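Local coordinates for arginyl-trna synthetase (Thermus thermophilus, PDB 1IQ0), which probably attaches L-arginine to its cognate tRNA at the expense of ATP, forming AMP and diphosphate, as a monomeric class I aminoacyl-tRNA synthetase, at residues A[85-90]-A[504-509]; A[90-95]-A[493-498]; A[500-505]-A[560-565]. All coordinates share one frame; numbering follows the deposited sequence.

Interaction 1 (A[85-90]-A[504-509])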
loop_
_atom_site.group_PDB
_atom_site.type_symbol
_atom_site.label_atom_id
_atom_site.label_comp_id
_atom_site.label_asym_id
_atom_site.label_seq_id
_atom_site.Cartn_x
_atom_site.Cartn_y
_atom_site.Cartn_z
ATOM N N GLU A 85 35.146 3.704 2.651
ATOM C CA GLU A 85 35.203 3.268 1.259
ATOM C C GLU A 85 34.087 2.277 0.924
ATOM O O GLU A 85 33.377 2.443 -0.074
ATOM C CB GLU A 85 36.552 2.620 0.964
ATOM C CG GLU A 85 36.681 2.114 -0.462
ATOM C CD GLU A 85 37.927 1.278 -0.676
ATOM O OE1 GLU A 85 38.164 0.849 -1.824
ATOM O OE2 GLU A 85 38.669 1.046 0.304
ATOM N N ALA A 86 33.943 1.245 1.754
ATOM C CA ALA A 86 32.920 0.229 1.538
ATOM C C ALA A 86 31.538 0.866 1.605
ATOM O O ALA A 86 30.649 0.528 0.827
ATOM C CB ALA A 86 33.045 -0.879 2.588
ATOM N N LEU A 87 31.369 1.787 2.547
ATOM C CA LEU A 87 30.108 2.495 2.720
ATOM C C LEU A 87 29.751 3.232 1.416
ATOM O O LEU A 87 28.649 3.085 0.884
ATOM C CB LEU A 87 30.255 3.480 3.877
ATOM C CG LEU A 87 29.070 4.270 4.414
ATOM C CD1 LEU A 87 29.480 4.881 5.743
ATOM C CD2 LEU A 87 28.637 5.348 3.420
ATOM N N LEU A 88 30.695 4.010 0.899
ATOM C CA LEU A 88 30.476 4.752 -0.339
ATOM C C LEU A 88 30.198 3.815 -1.504
ATOM O O LEU A 88 29.284 4.046 -2.291
ATOM C CB LEU A 88 31.697 5.610 -0.664
ATOM C CG LEU A 88 31.996 6.735 0.323
ATOM C CD1 LEU A 88 33.411 7.277 0.095
ATOM C CD2 LEU A 88 30.951 7.825 0.148
ATOM N N ARG A 89 30.991 2.755 -1.609
ATOM C CA ARG A 89 30.834 1.785 -2.685
ATOM C C ARG A 89 29.417 1.215 -2.694
ATOM O O ARG A 89 28.770 1.146 -3.745
ATOM C CB ARG A 89 31.864 0.667 -2.518
ATOM C CG ARG A 89 32.118 -0.146 -3.771
ATOM C CD ARG A 89 33.325 -1.054 -3.587
ATOM N NE ARG A 89 34.541 -0.298 -3.296
ATOM C CZ ARG A 89 35.122 0.550 -4.141
ATOM N NH1 ARG A 89 34.604 0.758 -5.345
ATOM N NH2 ARG A 89 36.223 1.194 -3.780
ATOM N N GLU A 90 28.931 0.823 -1.520
ATOM C CA GLU A 90 27.585 0.272 -1.393
ATOM C C GLU A 90 26.514 1.327 -1.690
ATOM O O GLU A 90 25.445 1.001 -2.200
ATOM C CB GLU A 90 27.381 -0.297 0.019
ATOM C CG GLU A 90 25.931 -0.613 0.390
ATOM C CD GLU A 90 25.348 -1.839 -0.322
ATOM O OE1 GLU A 90 24.146 -2.118 -0.117
ATOM O OE2 GLU A 90 26.080 -2.522 -1.071
ATOM N N ALA A 504 27.976 11.219 5.108
ATOM C CA ALA A 504 26.676 11.341 5.758
ATOM C C ALA A 504 25.529 11.073 4.783
ATOM O O ALA A 504 24.577 10.377 5.119
ATOM C CB ALA A 504 26.527 12.737 6.377
ATOM N N LEU A 505 25.612 11.628 3.579
ATOM C CA LEU A 505 24.562 11.421 2.587
ATOM C C LEU A 505 24.532 9.972 2.100
ATOM O O LEU A 505 23.468 9.376 1.967
ATOM C CB LEU A 505 24.756 12.353 1.391
ATOM C CG LEU A 505 23.754 12.175 0.242
ATOM C CD1 LEU A 505 22.321 12.332 0.765
ATOM C CD2 LEU A 505 24.037 13.203 -0.836
ATOM N N ALA A 506 25.705 9.413 1.825
ATOM C CA ALA A 506 25.796 8.035 1.364
ATOM C C ALA A 506 25.145 7.098 2.388
ATOM O O ALA A 506 24.436 6.160 2.023
ATOM C CB ALA A 506 27.255 7.660 1.157
ATOM N N LEU A 507 25.381 7.368 3.672
ATOM C CA LEU A 507 24.822 6.554 4.744
ATOM C C LEU A 507 23.291 6.570 4.732
ATOM O O LEU A 507 22.655 5.532 4.950
ATOM C CB LEU A 507 25.353 7.034 6.091
ATOM C CG LEU A 507 25.088 6.202 7.347
ATOM C CD1 LEU A 507 25.465 4.735 7.132
ATOM C CD2 LEU A 507 25.907 6.809 8.491
ATOM N N ASP A 508 22.685 7.729 4.476
ATOM C CA ASP A 508 21.224 7.772 4.423
ATOM C C ASP A 508 20.738 6.931 3.250
ATOM O O ASP A 508 19.668 6.328 3.308
ATOM C CB ASP A 508 20.718 9.203 4.292
ATOM C CG ASP A 508 20.901 9.987 5.568
ATOM O OD1 ASP A 508 20.815 9.365 6.648
ATOM O OD2 ASP A 508 21.125 11.211 5.494
ATOM N N LEU A 509 21.540 6.880 2.190
ATOM C CA LEU A 509 21.193 6.088 1.021
ATOM C C LEU A 509 21.221 4.583 1.326
ATOM O O LEU A 509 20.508 3.804 0.689
ATOM C CB LEU A 509 22.152 6.404 -0.125
ATOM C CG LEU A 509 21.837 7.694 -0.888
ATOM C CD1 LEU A 509 23.012 8.077 -1.782
ATOM C CD2 LEU A 509 20.572 7.488 -1.714
#
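Leu87 and Leu88 meet Ala506 and Leu507 where helix 84-92 crosses helix 500-509 at 56°, the two short axes coming within 8.9 Å and the CA atoms of Leu88 and Ala506 lying 6.0 Å apart. The small Ala506 suits so near a crossing, because its single methyl lets leucine branches reach close to the backbone. Leu87 CD2 rests on Ala506 CB at 3.5 Å and also lies 3.8 Å from Leu507 N; with CG turned opposite its own backbone N (chi1 -173°), the side chain extends across to helix 500-509. Its other methyl, CD1, approaches Leu507 CD1 at 4.3 Å. Leu88 starts out pointing away, yet its branch bends back and CD2 touches the same Ala506 CB at 3.8 Å, so two leucine methyls share one alanine methyl. Further along helix 84-92, Ala91 CB adds a third apolar neighbour, 3.6 Å from Ala506 CB. With four buried apolar residues and no polar link between the segments, helix 84-92, from the sequence region of the catalytic domain, is held to helix 500-509 of the anticodon-binding region by close apolar packing.

Interaction 2 (A[90-95]-A[493-498])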
loop_
_atom_site.group_PDB
_atom_site.type_symbol
_atom_site.label_atom_id
_atom_site.label_comp_id
_atom_site.label_asym_id
_atom_site.label_seq_id
_atom_site.Cartn_x
_atom_site.Cartn_y
_atom_site.Cartn_z
ATOM N N GLU A 90 28.931 0.823 -1.520
ATOM C CA GLU A 90 27.585 0.272 -1.393
ATOM C C GLU A 90 26.514 1.327 -1.690
ATOM O O GLU A 90 25.445 1.001 -2.200
ATOM C CB GLU A 90 27.381 -0.297 0.019
ATOM C CG GLU A 90 25.931 -0.613 0.390
ATOM C CD GLU A 90 25.348 -1.839 -0.322
ATOM O OE1 GLU A 90 24.146 -2.118 -0.117
ATOM O OE2 GLU A 90 26.080 -2.522 -1.071
ATOM N N ALA A 91 26.791 2.589 -1.367
ATOM C CA ALA A 91 25.820 3.650 -1.627
ATOM C C ALA A 91 25.705 3.921 -3.122
ATOM O O ALA A 91 24.635 4.264 -3.621
ATOM C CB ALA A 91 26.219 4.934 -0.902
ATOM N N LEU A 92 26.810 3.760 -3.838
ATOM C CA LEU A 92 26.810 4.008 -5.270
ATOM C C LEU A 92 26.203 2.876 -6.096
ATOM O O LEU A 92 25.656 3.119 -7.172
ATOM C CB LEU A 92 28.232 4.310 -5.747
ATOM C CG LEU A 92 28.852 5.557 -5.107
ATOM C CD1 LEU A 92 30.190 5.871 -5.773
ATOM C CD2 LEU A 92 27.892 6.735 -5.254
ATOM N N ARG A 93 26.294 1.648 -5.590
ATOM C CA ARG A 93 25.752 0.478 -6.282
ATOM C C ARG A 93 24.284 0.688 -6.665
ATOM O O ARG A 93 23.486 1.175 -5.861
ATOM C CB ARG A 93 25.880 -0.762 -5.386
ATOM C CG ARG A 93 25.342 -2.047 -6.002
ATOM C CD ARG A 93 25.553 -3.256 -5.088
ATOM N NE ARG A 93 24.742 -3.205 -3.872
ATOM C CZ ARG A 93 23.412 -3.214 -3.853
ATOM N NH1 ARG A 93 22.726 -3.271 -4.986
ATOM N NH2 ARG A 93 22.760 -3.175 -2.696
ATOM N N PRO A 94 23.908 0.326 -7.904
ATOM C CA PRO A 94 22.520 0.487 -8.362
ATOM C C PRO A 94 21.545 -0.426 -7.615
ATOM O O PRO A 94 21.810 -1.617 -7.435
ATOM C CB PRO A 94 22.608 0.148 -9.845
ATOM C CG PRO A 94 23.701 -0.887 -9.880
ATOM C CD PRO A 94 24.741 -0.278 -8.960
ATOM N N LYS A 95 20.421 0.140 -7.183
ATOM C CA LYS A 95 19.409 -0.619 -6.454
ATOM C C LYS A 95 18.229 -1.013 -7.348
ATOM O O LYS A 95 17.588 -0.161 -7.971
ATOM C CB LYS A 95 18.908 0.185 -5.242
ATOM C CG LYS A 95 19.356 1.653 -5.199
ATOM C CD LYS A 95 18.865 2.452 -6.411
ATOM C CE LYS A 95 17.347 2.501 -6.478
ATOM N NZ LYS A 95 16.861 2.960 -7.810
ATOM N N PRO A 493 34.727 7.777 -10.072
ATOM C CA PRO A 493 34.694 8.563 -8.838
ATOM C C PRO A 493 35.961 8.299 -8.042
ATOM O O PRO A 493 36.473 7.182 -8.050
ATOM C CB PRO A 493 33.469 8.014 -8.105
ATOM C CG PRO A 493 32.618 7.438 -9.210
ATOM C CD PRO A 493 33.635 6.791 -10.095
ATOM N N ASP A 494 36.473 9.317 -7.360
ATOM C CA ASP A 494 37.654 9.119 -6.531
ATOM C C ASP A 494 37.160 9.109 -5.093
ATOM O O ASP A 494 37.061 10.156 -4.450
ATOM C CB ASP A 494 38.677 10.242 -6.728
ATOM C CG ASP A 494 39.929 10.037 -5.884
ATOM O OD1 ASP A 494 39.978 9.038 -5.123
ATOM O OD2 ASP A 494 40.858 10.871 -5.976
ATOM N N LEU A 495 36.844 7.918 -4.597
ATOM C CA LEU A 495 36.324 7.762 -3.245
ATOM C C LEU A 495 37.196 8.358 -2.149
ATOM O O LEU A 495 36.683 8.793 -1.117
ATOM C CB LEU A 495 36.070 6.281 -2.952
ATOM C CG LEU A 495 35.210 5.522 -3.969
ATOM C CD1 LEU A 495 34.928 4.130 -3.438
ATOM C CD2 LEU A 495 33.904 6.257 -4.226
ATOM N N SER A 496 38.508 8.396 -2.367
ATOM C CA SER A 496 39.424 8.932 -1.355
ATOM C C SER A 496 39.246 10.428 -1.070
ATOM O O SER A 496 39.665 10.912 -0.018
ATOM C CB SER A 496 40.879 8.670 -1.764
ATOM O OG SER A 496 41.253 9.464 -2.878
ATOM N N GLN A 497 38.632 11.158 -1.999
ATOM C CA GLN A 497 38.422 12.593 -1.809
ATOM C C GLN A 497 37.114 12.937 -1.077
ATOM O O GLN A 497 36.786 14.108 -0.892
ATOM C CB GLN A 497 38.464 13.319 -3.162
ATOM C CG GLN A 497 39.833 13.288 -3.856
ATOM C CD GLN A 497 39.890 14.206 -5.064
ATOM O OE1 GLN A 497 39.698 15.416 -4.944
ATOM N NE2 GLN A 497 40.155 13.635 -6.239
ATOM N N ALA A 498 36.382 11.915 -0.648
ATOM C CA ALA A 498 35.115 12.121 0.053
ATOM C C ALA A 498 35.253 12.913 1.351
ATOM O O ALA A 498 36.193 12.712 2.115
ATOM C CB ALA A 498 34.458 10.769 0.341
#
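Leu92, in the last turn of helix 84-92, meets Leu495 on the 3-10 turn 495-497, which belongs to the linker before helix 500-509 in the DALR-type anticodon-binding region. The two side chains come from opposite sides and run past one another, touching through one methyl each, Leu92 CD1 and Leu495 CD2, at 4.0 Å. Both leave their backbones toward the other segment with CG opposite the carbonyl carbon (chi1 -61° in Leu92). The same Leu92 CD1 lies near Pro493 CG at 4.5 Å, so one methyl of the branched side chain meets two apolar partners. Polar groups shape the flanks. Beyond the helix end, Arg93 grips Glu90 side-on, NE to OE2 and NH2 to OE1, the latter a salt bridge at 3.1 Å. On the linker, Asp494 makes an Asx turn: its OD1 accepts from both Ser496 N and Ser496 OG, which arrive from the same face of the carboxylate. Aspartate suits this place because its short side chain reaches forward to the backbone N two residues on. Its second oxygen is used as well, Gln497 NE2 donating to Asp494 OD2 at 2.9 Å, on the anti side but well out of the carboxylate plane (34°).

Interaction 3 (A[500-505]-A[560-565])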
loop_
_atom_site.group_PDB
_atom_site.type_symbol
_atom_site.label_atom_id
_atom_site.label_comp_id
_atom_site.label_asym_id
_atom_site.label_seq_id
_atom_site.Cartn_x
_atom_site.Cartn_y
_atom_site.Cartn_z
ATOM N N PRO A 500 33.051 14.555 4.950
ATOM C CA PRO A 500 31.978 14.092 5.834
ATOM C C PRO A 500 30.588 14.310 5.218
ATOM O O PRO A 500 29.625 13.642 5.603
ATOM C CB PRO A 500 32.192 14.925 7.097
ATOM C CG PRO A 500 33.690 15.064 7.143
ATOM C CD PRO A 500 34.015 15.393 5.689
ATOM N N TYR A 501 30.483 15.242 4.265
ATOM C CA TYR A 501 29.200 15.510 3.604
ATOM C C TYR A 501 28.815 14.342 2.705
ATOM O O TYR A 501 27.651 13.942 2.667
ATOM C CB TYR A 501 29.264 16.774 2.742
ATOM C CG TYR A 501 29.318 18.075 3.513
ATOM C CD1 TYR A 501 30.518 18.766 3.669
ATOM C CD2 TYR A 501 28.161 18.627 4.066
ATOM C CE1 TYR A 501 30.568 19.983 4.357
ATOM C CE2 TYR A 501 28.199 19.842 4.755
ATOM C CZ TYR A 501 29.408 20.514 4.893
ATOM O OH TYR A 501 29.446 21.717 5.557
ATOM N N GLU A 502 29.782 13.815 1.955
ATOM C CA GLU A 502 29.518 12.683 1.076
ATOM C C GLU A 502 29.176 11.455 1.923
ATOM O O GLU A 502 28.240 10.721 1.615
ATOM C CB GLU A 502 30.741 12.355 0.208
ATOM C CG GLU A 502 30.923 13.243 -1.013
ATOM C CD GLU A 502 31.182 14.685 -0.646
ATOM O OE1 GLU A 502 30.370 15.542 -1.051
ATOM O OE2 GLU A 502 32.195 14.959 0.049
ATOM N N ARG A 503 29.941 11.250 2.990
ATOM C CA ARG A 503 29.738 10.102 3.867
ATOM C C ARG A 503 28.355 10.096 4.504
ATOM O O ARG A 503 27.646 9.096 4.449
ATOM C CB ARG A 503 30.810 10.080 4.962
ATOM C CG ARG A 503 30.719 8.863 5.877
ATOM C CD ARG A 503 31.716 8.932 7.026
ATOM N NE ARG A 503 31.402 7.957 8.069
ATOM C CZ ARG A 503 31.584 6.646 7.953
ATOM N NH1 ARG A 503 32.091 6.145 6.835
ATOM N NH2 ARG A 503 31.252 5.836 8.947
ATOM N N ALA A 504 27.976 11.219 5.108
ATOM C CA ALA A 504 26.676 11.341 5.758
ATOM C C ALA A 504 25.529 11.073 4.783
ATOM O O ALA A 504 24.577 10.377 5.119
ATOM C CB ALA A 504 26.527 12.737 6.377
ATOM N N LEU A 505 25.612 11.628 3.579
ATOM C CA LEU A 505 24.562 11.421 2.587
ATOM C C LEU A 505 24.532 9.972 2.100
ATOM O O LEU A 505 23.468 9.376 1.967
ATOM C CB LEU A 505 24.756 12.353 1.391
ATOM C CG LEU A 505 23.754 12.175 0.242
ATOM C CD1 LEU A 505 22.321 12.332 0.765
ATOM C CD2 LEU A 505 24.037 13.203 -0.836
ATOM N N GLU A 560 38.883 17.466 -10.153
ATOM C CA GLU A 560 38.877 16.119 -10.704
ATOM C C GLU A 560 38.868 15.081 -9.593
ATOM O O GLU A 560 39.571 15.226 -8.601
ATOM C CB GLU A 560 40.104 15.910 -11.591
ATOM C CG GLU A 560 40.166 14.538 -12.239
ATOM C CD GLU A 560 41.305 14.427 -13.229
ATOM O OE1 GLU A 560 41.321 15.211 -14.200
ATOM O OE2 GLU A 560 42.184 13.559 -13.037
ATOM N N GLY A 561 38.064 14.038 -9.768
ATOM C CA GLY A 561 37.969 12.995 -8.761
ATOM C C GLY A 561 36.811 13.250 -7.820
ATOM O O GLY A 561 35.975 12.372 -7.595
ATOM N N LEU A 562 36.752 14.457 -7.268
ATOM C CA LEU A 562 35.675 14.818 -6.352
ATOM C C LEU A 562 34.398 15.072 -7.149
ATOM O O LEU A 562 33.304 14.707 -6.716
ATOM C CB LEU A 562 36.029 16.085 -5.575
ATOM C CG LEU A 562 35.639 16.155 -4.096
ATOM C CD1 LEU A 562 35.611 17.632 -3.653
ATOM C CD2 LEU A 562 34.296 15.484 -3.855
ATOM N N ARG A 563 34.543 15.710 -8.308
ATOM C CA ARG A 563 33.398 16.011 -9.164
ATOM C C ARG A 563 32.702 14.710 -9.548
ATOM O O ARG A 563 31.484 14.595 -9.435
ATOM C CB ARG A 563 33.847 16.779 -10.421
ATOM C CG ARG A 563 32.806 16.810 -11.544
ATOM C CD ARG A 563 33.087 17.891 -12.602
ATOM N NE ARG A 563 32.181 17.772 -13.750
ATOM C CZ ARG A 563 31.748 18.792 -14.492
ATOM N NH1 ARG A 563 32.126 20.043 -14.224
ATOM N NH2 ARG A 563 30.936 18.562 -15.516
ATOM N N GLU A 564 33.484 13.728 -9.987
ATOM C CA GLU A 564 32.943 12.432 -10.375
ATOM C C GLU A 564 32.267 11.764 -9.170
ATOM O O GLU A 564 31.175 11.214 -9.289
ATOM C CB GLU A 564 34.060 11.529 -10.912
ATOM C CG GLU A 564 34.643 11.918 -12.273
ATOM C CD GLU A 564 35.282 13.305 -12.298
ATOM O OE1 GLU A 564 35.826 13.750 -11.266
ATOM O OE2 GLU A 564 35.253 13.948 -13.365
ATOM N N LEU A 565 32.914 11.811 -8.011
ATOM C CA LEU A 565 32.340 11.216 -6.808
ATOM C C LEU A 565 30.975 11.827 -6.493
ATOM O O LEU A 565 30.011 11.102 -6.229
ATOM C CB LEU A 565 33.267 11.420 -5.608
ATOM C CG LEU A 565 32.656 11.139 -4.230
ATOM C CD1 LEU A 565 32.215 9.680 -4.127
ATOM C CD2 LEU A 565 33.671 11.459 -3.156
#
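Glu502 OE1 is gripped twice, by a salt bridge from Arg566 NE and a hydrogen bond with Tyr542 OH, while Glu502 OE2 is hydrogen-bonded with Thr499 OG1. These partners satisfy a carboxylate buried within the helical DALR anticodon-binding domain, where the start of helix 500-509 packs against the start of helix 562-583. The neighbouring arginine would be expected to favour the ionised form of the glutamate.

Across the contact itself, however, Glu502 works mainly through its aliphatic part. Its CB points toward helix 562-583, and CG touches Leu565 CD2 at 3.9 Å, the two side chains meeting at a slant. Leu565 has CG opposite its backbone N (chi1 166°), which carries its branch across to meet the CG methylene of Glu502. The Glu502 chain then bends at chi2 (64°) instead of running straight on, and its carboxylate passes near a second leucine, with OE2 4.5 Å from Leu562 CD2. Glutamate suits this position because it combines a methylene stem for packing on leucine with a charged end for Arg566. Leu565 points its CB at the glutamate, while Leu562, three residues earlier, leaves its helix to one side and brings only its CD2 methyl near.

The start of the second helix is capped from within. Gly561 occupies its N-cap with backbone angles (phi 95°) where any side chain would collide with the carbonyl oxygen of Glu560, so glycine is the natural occupant. Leu565 N donates to Gly561 O at 3.1 Å. Glu564 folds its side chain back to the N-cap, which is only half of a capping box, since Gly561 has no side chain to complete it: Gly561 N donates to Glu564 OE1 at 2.7 Å, reaching it on the syn side from outside the carboxylate plane.

The three contacts cluster on one side of the molecule, their centres about 7 Å (1 to 2), 8 Å (2 to 3) and 10 Å (1 to 3) apart. Interactions 1 and 2 both use helix 84-92, whereas interactions 1 and 3 share helix 500-509. Along the chain, helix 84-92 comes first, followed some 400 residues later by the linker 493-498, helix 500-509 and finally the start of helix 562-583. The linker is tied to that last element by probable hydrogen bonds, Asp494 N to Gly561 O and Gln497 NE2 to Glu560 O. Interaction 3 joins two helices of the anticodon-binding domain, while interactions 1 and 2 dock helix 84-92 onto it.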